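Side-chain contacts in inositol dehydrogenase (Lactobacillus casei, PDB 4MKX), which probably oxidises scyllo-inositol with NAD as cofactor, as a member of the Gfo/Idh/MocA family of oxidoreductases: residues Asp201-Phe206 with Ala247-Gly252; His260-Ile265 with Met271-Gln276; Pro294-Gln297 with Glu301-Ala304. All coordinates share one frame; numbering follows the deposited sequence.

Contact 1: Asp201-Phe206 with Ala247-Gly252; sequences DVIRWF and AILVAG
Ile-203, which meets Ala-247 and Leu-249 by apolar packing, rides on a helical turn held by backbone bonds, the shorter of the turn's two being Trp-205 N to Asp-201 O, 2.8 Å. No hydrogen bond passes from helix to strand; with 108 Å² buried in all, the contact rests on three side chains. The delta methyl of Ile-203 does all the touching. CG1 lies anti to the carbonyl carbon (chi1 -73°) and the chain then runs on nearly extended, carrying CD1 out to the strand. There it touches two methyls on the strand side, with Ile-203 CD1 3.9 Å from Ala-247 CB and 3.7 Å from Leu-249 CD2. Ala-247 and Leu-249 stand two residues apart, on the same face of the strand, but they reach the helix differently. The CB of Ala-247 points toward it, and so small a side chain suits the place where the backbones come nearest, 7.8 Å between Ile-203 CA and Ala-247 CA. Leu-249 starts off to one side and brings up its CD2 branch, so that the leucine and isoleucine chains cross at a slant. Ile-165, Met-239 and Leu-241 also touch Ile-203, and their apolar side chains suit this buried place. Helix 197-207 thus lies on one face of the mixed sheet, over strand 246-252 and its neighbours 162-172 and 234-241, while Ile-248, turned to the other face of that strand, packs on Ile-248 of the second subunit.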
# COMPACT_ATOMS: atom_id res chain seq x y z
N ASP A 201 20.31 -9.34 -17.17
CA ASP A 201 19.90 -8.57 -18.33
C ASP A 201 19.24 -7.24 -17.97
O ASP A 201 19.49 -6.21 -18.60
CB ASP A 201 18.98 -9.39 -19.21
CG ASP A 201 18.65 -8.68 -20.49
OD1 ASP A 201 19.57 -8.53 -21.34
OD2 ASP A 201 17.48 -8.25 -20.64
N VAL A 202 18.39 -7.25 -16.94
CA VAL A 202 17.76 -6.02 -16.48
C VAL A 202 18.79 -4.98 -16.04
O VAL A 202 18.66 -3.81 -16.37
CB VAL A 202 16.74 -6.31 -15.32
CG1 VAL A 202 16.63 -5.14 -14.38
CG2 VAL A 202 15.39 -6.70 -15.90
N ILE A 203 19.81 -5.42 -15.33
CA ILE A 203 20.87 -4.53 -14.88
C ILE A 203 21.59 -3.88 -16.08
O ILE A 203 21.73 -2.65 -16.15
CB ILE A 203 21.82 -5.27 -13.95
CG1 ILE A 203 21.12 -5.51 -12.61
CG2 ILE A 203 23.10 -4.47 -13.72
CD1 ILE A 203 21.70 -6.65 -11.81
N ARG A 204 21.96 -4.71 -17.05
CA ARG A 204 22.64 -4.21 -18.24
C ARG A 204 21.74 -3.30 -19.06
O ARG A 204 22.18 -2.26 -19.55
CB ARG A 204 23.15 -5.38 -19.11
CG ARG A 204 24.19 -6.27 -18.41
CD ARG A 204 24.69 -7.39 -19.32
NE ARG A 204 25.38 -6.83 -20.49
CZ ARG A 204 24.87 -6.81 -21.71
NH1 ARG A 204 23.66 -7.31 -21.95
NH2 ARG A 204 25.57 -6.27 -22.70
N TRP A 205 20.47 -3.68 -19.18
CA TRP A 205 19.49 -2.92 -19.95
C TRP A 205 19.28 -1.53 -19.36
O TRP A 205 19.32 -0.53 -20.09
CB TRP A 205 18.16 -3.70 -20.00
CG TRP A 205 17.04 -3.07 -20.76
CD1 TRP A 205 17.10 -2.51 -22.01
CD2 TRP A 205 15.67 -2.99 -20.35
NE1 TRP A 205 15.85 -2.06 -22.38
CE2 TRP A 205 14.96 -2.35 -21.39
CE3 TRP A 205 14.97 -3.40 -19.21
CZ2 TRP A 205 13.58 -2.09 -21.31
CZ3 TRP A 205 13.61 -3.14 -19.14
CH2 TRP A 205 12.93 -2.50 -20.19
N PHE A 206 19.09 -1.44 -18.05
CA PHE A 206 18.82 -0.15 -17.42
C PHE A 206 20.03 0.78 -17.40
O PHE A 206 19.87 1.98 -17.55
CB PHE A 206 18.28 -0.34 -15.99
CG PHE A 206 16.80 -0.51 -15.92
CD1 PHE A 206 15.97 0.59 -15.86
CD2 PHE A 206 16.24 -1.78 -15.93
CE1 PHE A 206 14.59 0.44 -15.80
CE2 PHE A 206 14.86 -1.94 -15.87
CZ PHE A 206 14.03 -0.83 -15.81
N ALA A 247 25.29 -3.42 -7.63
CA ALA A 247 24.10 -4.22 -7.84
C ALA A 247 24.03 -5.33 -6.82
O ALA A 247 25.04 -5.86 -6.38
CB ALA A 247 24.05 -4.80 -9.26
N ILE A 248 22.80 -5.65 -6.42
CA ILE A 248 22.55 -6.69 -5.44
C ILE A 248 21.57 -7.66 -6.06
O ILE A 248 20.55 -7.24 -6.63
CB ILE A 248 21.90 -6.09 -4.18
CG1 ILE A 248 22.89 -5.14 -3.50
CG2 ILE A 248 21.48 -7.19 -3.22
CD1 ILE A 248 22.29 -4.39 -2.35
N LEU A 249 21.86 -8.96 -5.99
CA LEU A 249 20.93 -9.96 -6.49
C LEU A 249 20.52 -10.90 -5.37
O LEU A 249 21.33 -11.24 -4.52
CB LEU A 249 21.57 -10.80 -7.59
CG LEU A 249 21.96 -10.11 -8.88
CD1 LEU A 249 22.46 -11.16 -9.87
CD2 LEU A 249 20.76 -9.37 -9.45
N VAL A 250 19.27 -11.33 -5.38
CA VAL A 250 18.87 -12.46 -4.55
C VAL A 250 18.10 -13.41 -5.46
O VAL A 250 17.26 -12.97 -6.25
CB VAL A 250 18.01 -12.06 -3.34
CG1 VAL A 250 17.45 -13.31 -2.67
CG2 VAL A 250 18.84 -11.28 -2.33
N ALA A 251 18.41 -14.69 -5.38
CA ALA A 251 17.72 -15.71 -6.17
C ALA A 251 17.31 -16.79 -5.20
O ALA A 251 18.01 -17.10 -4.24
CB ALA A 251 18.63 -16.28 -7.24
N GLY A 252 16.16 -17.40 -5.45
CA GLY A 252 15.71 -18.41 -4.54
C GLY A 252 14.65 -19.27 -5.16
O GLY A 252 14.11 -18.95 -6.22

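Contact 2: His260-Ile265 with Met271-Gln276; sequences HVETEI and MLRIAQ
His-260 brings its ring carbon CE1 to 3.6 Å from Gln-276 O, and its NE2 donates to Glu-262 OE1 at 2.9 Å, the oxygen lying in the plane of the ring. At Val-261 a water donates to Ala-275 O and, weakly, to Val-261 O; it sits over one face of the histidine ring. Glu-262, extended with CG anti to its own N (chi1 176°), runs along the backbone of Ala-275 and Gln-276; OE2 is bridged to Arg-166, and OE1 also to Arg-273 of the second subunit. Thr-263 pairs with Ile-274 through two backbone bonds, Ile-274 N to Thr-263 O being 2.8 Å, and its hydroxyl is bound to Tyr-147 and Ser-167. Next, Glu-264 lies alongside Arg-273, whose NE and NH2 both donate to the single oxygen OE1, each at 2.8 Å; carboxylate and guanidinium are nearly coplanar, 18° apart. Arg-166 also reaches OE1, Tyr-168 of the second subunit holds OE2, and Met-271 CE rests 3.4 Å from Glu-264 OE1. Long acidic and basic chains suit this buried face, where each charge probably offsets another. Ile-265 CD1 meets Leu-272 CD1 at 3.8 Å on the opposite, mostly apolar face, shared with Thr-263 and Ile-274. The whole is an antiparallel beta hairpin at the edge of this chain's mixed sheet, which a third-subunit strand extends by pairing antiparallel with 271-274.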
# COMPACT_ATOMS: atom_id res chain seq x y z
N HIS A 260 8.09 -14.10 -6.45
CA HIS A 260 8.57 -12.77 -6.08
C HIS A 260 9.66 -12.32 -7.04
O HIS A 260 10.79 -12.78 -6.97
CB HIS A 260 9.11 -12.73 -4.65
CG HIS A 260 9.40 -11.34 -4.17
ND1 HIS A 260 8.57 -10.66 -3.30
CD2 HIS A 260 10.42 -10.49 -4.45
CE1 HIS A 260 9.07 -9.47 -3.05
NE2 HIS A 260 10.20 -9.34 -3.73
N VAL A 261 9.29 -11.42 -7.95
CA VAL A 261 10.25 -10.80 -8.86
C VAL A 261 10.12 -9.30 -8.67
O VAL A 261 9.06 -8.71 -8.90
CB VAL A 261 10.00 -11.19 -10.31
CG1 VAL A 261 10.86 -10.36 -11.25
CG2 VAL A 261 10.33 -12.66 -10.51
N GLU A 262 11.19 -8.68 -8.20
CA GLU A 262 11.15 -7.30 -7.77
C GLU A 262 12.46 -6.67 -8.21
O GLU A 262 13.51 -7.30 -8.12
CB GLU A 262 11.05 -7.22 -6.24
CG GLU A 262 11.10 -5.78 -5.68
CD GLU A 262 11.32 -5.73 -4.19
OE1 GLU A 262 11.57 -6.80 -3.58
OE2 GLU A 262 11.28 -4.62 -3.61
N THR A 263 12.39 -5.45 -8.73
CA THR A 263 13.61 -4.72 -9.10
C THR A 263 13.54 -3.32 -8.55
O THR A 263 12.58 -2.59 -8.79
CB THR A 263 13.77 -4.68 -10.62
OG1 THR A 263 13.86 -6.02 -11.11
CG2 THR A 263 15.06 -3.97 -11.00
N GLU A 264 14.58 -2.94 -7.82
CA GLU A 264 14.68 -1.63 -7.21
C GLU A 264 15.82 -0.88 -7.87
O GLU A 264 16.91 -1.43 -8.06
CB GLU A 264 15.01 -1.82 -5.73
CG GLU A 264 15.48 -0.61 -5.00
CD GLU A 264 15.91 -0.98 -3.61
OE1 GLU A 264 15.02 -1.16 -2.75
OE2 GLU A 264 17.13 -1.13 -3.37
N ILE A 265 15.57 0.38 -8.22
CA ILE A 265 16.61 1.21 -8.82
C ILE A 265 16.77 2.46 -7.96
O ILE A 265 15.81 3.21 -7.76
CB ILE A 265 16.23 1.61 -10.26
CG1 ILE A 265 15.90 0.37 -11.10
CG2 ILE A 265 17.38 2.37 -10.92
CD1 ILE A 265 15.34 0.70 -12.45
N MET A 271 14.22 7.14 -6.49
CA MET A 271 14.29 5.71 -6.31
C MET A 271 12.99 5.16 -6.87
O MET A 271 11.96 5.84 -6.84
CB MET A 271 14.38 5.44 -4.81
CG MET A 271 14.54 4.02 -4.40
SD MET A 271 14.92 4.02 -2.63
CE MET A 271 14.85 2.24 -2.40
N LEU A 272 13.03 3.96 -7.43
CA LEU A 272 11.77 3.32 -7.78
C LEU A 272 11.87 1.83 -7.55
O LEU A 272 12.96 1.26 -7.52
CB LEU A 272 11.35 3.66 -9.21
CG LEU A 272 12.32 3.32 -10.32
CD1 LEU A 272 12.09 1.88 -10.76
CD2 LEU A 272 12.16 4.26 -11.53
N ARG A 273 10.71 1.21 -7.35
CA ARG A 273 10.63 -0.23 -7.23
C ARG A 273 9.59 -0.75 -8.20
O ARG A 273 8.52 -0.17 -8.34
CB ARG A 273 10.28 -0.64 -5.79
CG ARG A 273 11.42 -0.38 -4.83
CD ARG A 273 11.05 -0.75 -3.41
NE ARG A 273 12.23 -0.67 -2.56
CZ ARG A 273 12.20 -0.59 -1.23
NH1 ARG A 273 11.04 -0.55 -0.61
NH2 ARG A 273 13.34 -0.54 -0.55
N ILE A 274 9.94 -1.82 -8.87
CA ILE A 274 9.02 -2.51 -9.75
C ILE A 274 8.58 -3.76 -9.00
O ILE A 274 9.40 -4.62 -8.69
CB ILE A 274 9.72 -2.89 -11.05
CG1 ILE A 274 10.29 -1.62 -11.69
CG2 ILE A 274 8.76 -3.62 -11.98
CD1 ILE A 274 11.53 -1.86 -12.51
N ALA A 275 7.29 -3.81 -8.66
CA ALA A 275 6.68 -4.91 -7.91
C ALA A 275 7.35 -5.15 -6.56
O ALA A 275 7.75 -6.27 -6.25
CB ALA A 275 6.61 -6.19 -8.73
N GLN A 276 7.45 -4.07 -5.79
CA GLN A 276 7.84 -4.12 -4.39
C GLN A 276 7.20 -5.31 -3.70
O GLN A 276 7.86 -6.04 -2.95
CB GLN A 276 7.37 -2.81 -3.75
CG GLN A 276 7.62 -2.66 -2.29
CD GLN A 276 7.41 -1.24 -1.85
OE1 GLN A 276 8.38 -0.53 -1.63
NE2 GLN A 276 6.16 -0.82 -1.71
O HOH W 1 7.59 -8.98 -6.31

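Contact 3: Pro294-Gln297 with Glu301-Ala304; sequences PTSQ and ERFA
Glu-301 is fully stretched, with CG trans to the backbone N (chi1 175°) and the chain extended beyond CG, and this length carries its carboxylate from the short helix back to Ser-296 and Gln-297. There Gln-297 N donates to Glu-301 OE2 at 2.8 Å, a fairly straight bond that comes from above the carboxylate plane, 48° out of it. A glutamate suits the place because its acceptor can meet a backbone N-H in the preceding loop, while its other oxygen, OE1, is bridged to Lys-280. The small side chain of Ser-296 lets the carboxylate lie close, Ser-296 CB to Glu-301 CD being 3.7 Å. Gln-297 runs beside Glu-301 but bends about its CB-CG bond (chi2 -64°), which returns its amide to its own loop: NE2 donates to Thr-295 O at 3.3 Å. Arg-302 makes only a loose touch, Arg-302 CD to Ser-296 OG at 4.2 Å; its CG lies over the ring of Phe-303, and its guanidinium is bridged to Asp-144. The contact thus closes the turn from strand 290-293 into helix 299-302, just ahead of helix 304-319, and backbone bonds between Ser-296 and Tyr-259 and Pro-278 tie the loop down.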
# COMPACT_ATOMS: atom_id res chain seq x y z
N PRO A 294 -3.76 -10.29 -2.31
CA PRO A 294 -3.36 -11.56 -2.93
C PRO A 294 -2.19 -11.35 -3.90
O PRO A 294 -2.04 -10.25 -4.44
CB PRO A 294 -4.61 -11.99 -3.70
CG PRO A 294 -5.53 -10.78 -3.72
CD PRO A 294 -5.17 -9.96 -2.52
N THR A 295 -1.40 -12.39 -4.12
CA THR A 295 -0.18 -12.26 -4.92
C THR A 295 -0.23 -13.12 -6.17
O THR A 295 -0.98 -14.09 -6.23
CB THR A 295 1.03 -12.75 -4.12
OG1 THR A 295 0.77 -14.09 -3.66
CG2 THR A 295 1.27 -11.86 -2.90
N SER A 296 0.56 -12.75 -7.17
CA SER A 296 0.73 -13.63 -8.31
C SER A 296 1.56 -14.84 -7.88
O SER A 296 2.44 -14.75 -7.02
CB SER A 296 1.33 -12.91 -9.52
OG SER A 296 2.32 -11.98 -9.14
N GLN A 297 1.25 -15.99 -8.47
CA GLN A 297 1.73 -17.26 -7.93
C GLN A 297 2.84 -17.91 -8.73
O GLN A 297 3.58 -18.73 -8.20
CB GLN A 297 0.56 -18.25 -7.82
CG GLN A 297 -0.44 -17.88 -6.76
CD GLN A 297 0.18 -17.91 -5.38
OE1 GLN A 297 0.61 -18.97 -4.91
NE2 GLN A 297 0.25 -16.75 -4.73
N GLU A 301 1.58 -16.44 -14.85
CA GLU A 301 0.63 -15.43 -14.41
C GLU A 301 1.26 -14.03 -14.41
O GLU A 301 0.68 -13.08 -14.95
CB GLU A 301 0.11 -15.78 -13.01
CG GLU A 301 -0.81 -14.72 -12.44
CD GLU A 301 -1.31 -15.05 -11.05
OE1 GLU A 301 -2.24 -14.36 -10.59
OE2 GLU A 301 -0.79 -15.98 -10.41
N ARG A 302 2.44 -13.90 -13.83
CA ARG A 302 3.07 -12.58 -13.70
C ARG A 302 3.46 -12.01 -15.06
O ARG A 302 3.30 -10.82 -15.32
CB ARG A 302 4.32 -12.68 -12.82
CG ARG A 302 5.25 -11.46 -12.86
CD ARG A 302 4.57 -10.20 -12.26
NE ARG A 302 5.48 -9.05 -12.34
CZ ARG A 302 5.57 -8.24 -13.41
NH1 ARG A 302 4.78 -8.44 -14.46
NH2 ARG A 302 6.44 -7.23 -13.41
N PHE A 303 3.97 -12.86 -15.95
CA PHE A 303 4.53 -12.34 -17.18
C PHE A 303 3.72 -12.66 -18.42
O PHE A 303 4.24 -12.59 -19.53
CB PHE A 303 6.01 -12.75 -17.34
CG PHE A 303 6.93 -12.03 -16.39
CD1 PHE A 303 7.10 -10.66 -16.50
CD2 PHE A 303 7.60 -12.72 -15.38
CE1 PHE A 303 7.94 -9.97 -15.62
CE2 PHE A 303 8.44 -12.05 -14.51
CZ PHE A 303 8.60 -10.67 -14.62
N ALA A 304 2.44 -12.94 -18.23
CA ALA A 304 1.57 -13.25 -19.37
C ALA A 304 1.62 -12.19 -20.47
O ALA A 304 1.75 -12.52 -21.65
CB ALA A 304 0.14 -13.44 -18.89

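Contacts 1 and 2 share the mixed sheet and one side of the chain's centre, their own centres 11 Å apart. Helix 197-207 joins them: Phe-206 CE1 packs 3.4 Å from Ile-265 CD1, and Val-202 CG1 lies 3.9 Å from Thr-263 CG2. Contact 3 follows in sequence and reaches contact 2 through Phe-303 CZ, 4.1 Å from Val-261 CG1; their centres are 15 Å apart. It does not touch contact 1, the nearest atoms being about 8 Å apart. Contacts 1 and 2 both meet the second subunit, and contacts 2 and 3 the third, so the hairpin is the common member. The enzyme is in its apo form, and none of the three contacts involves a bound cofactor.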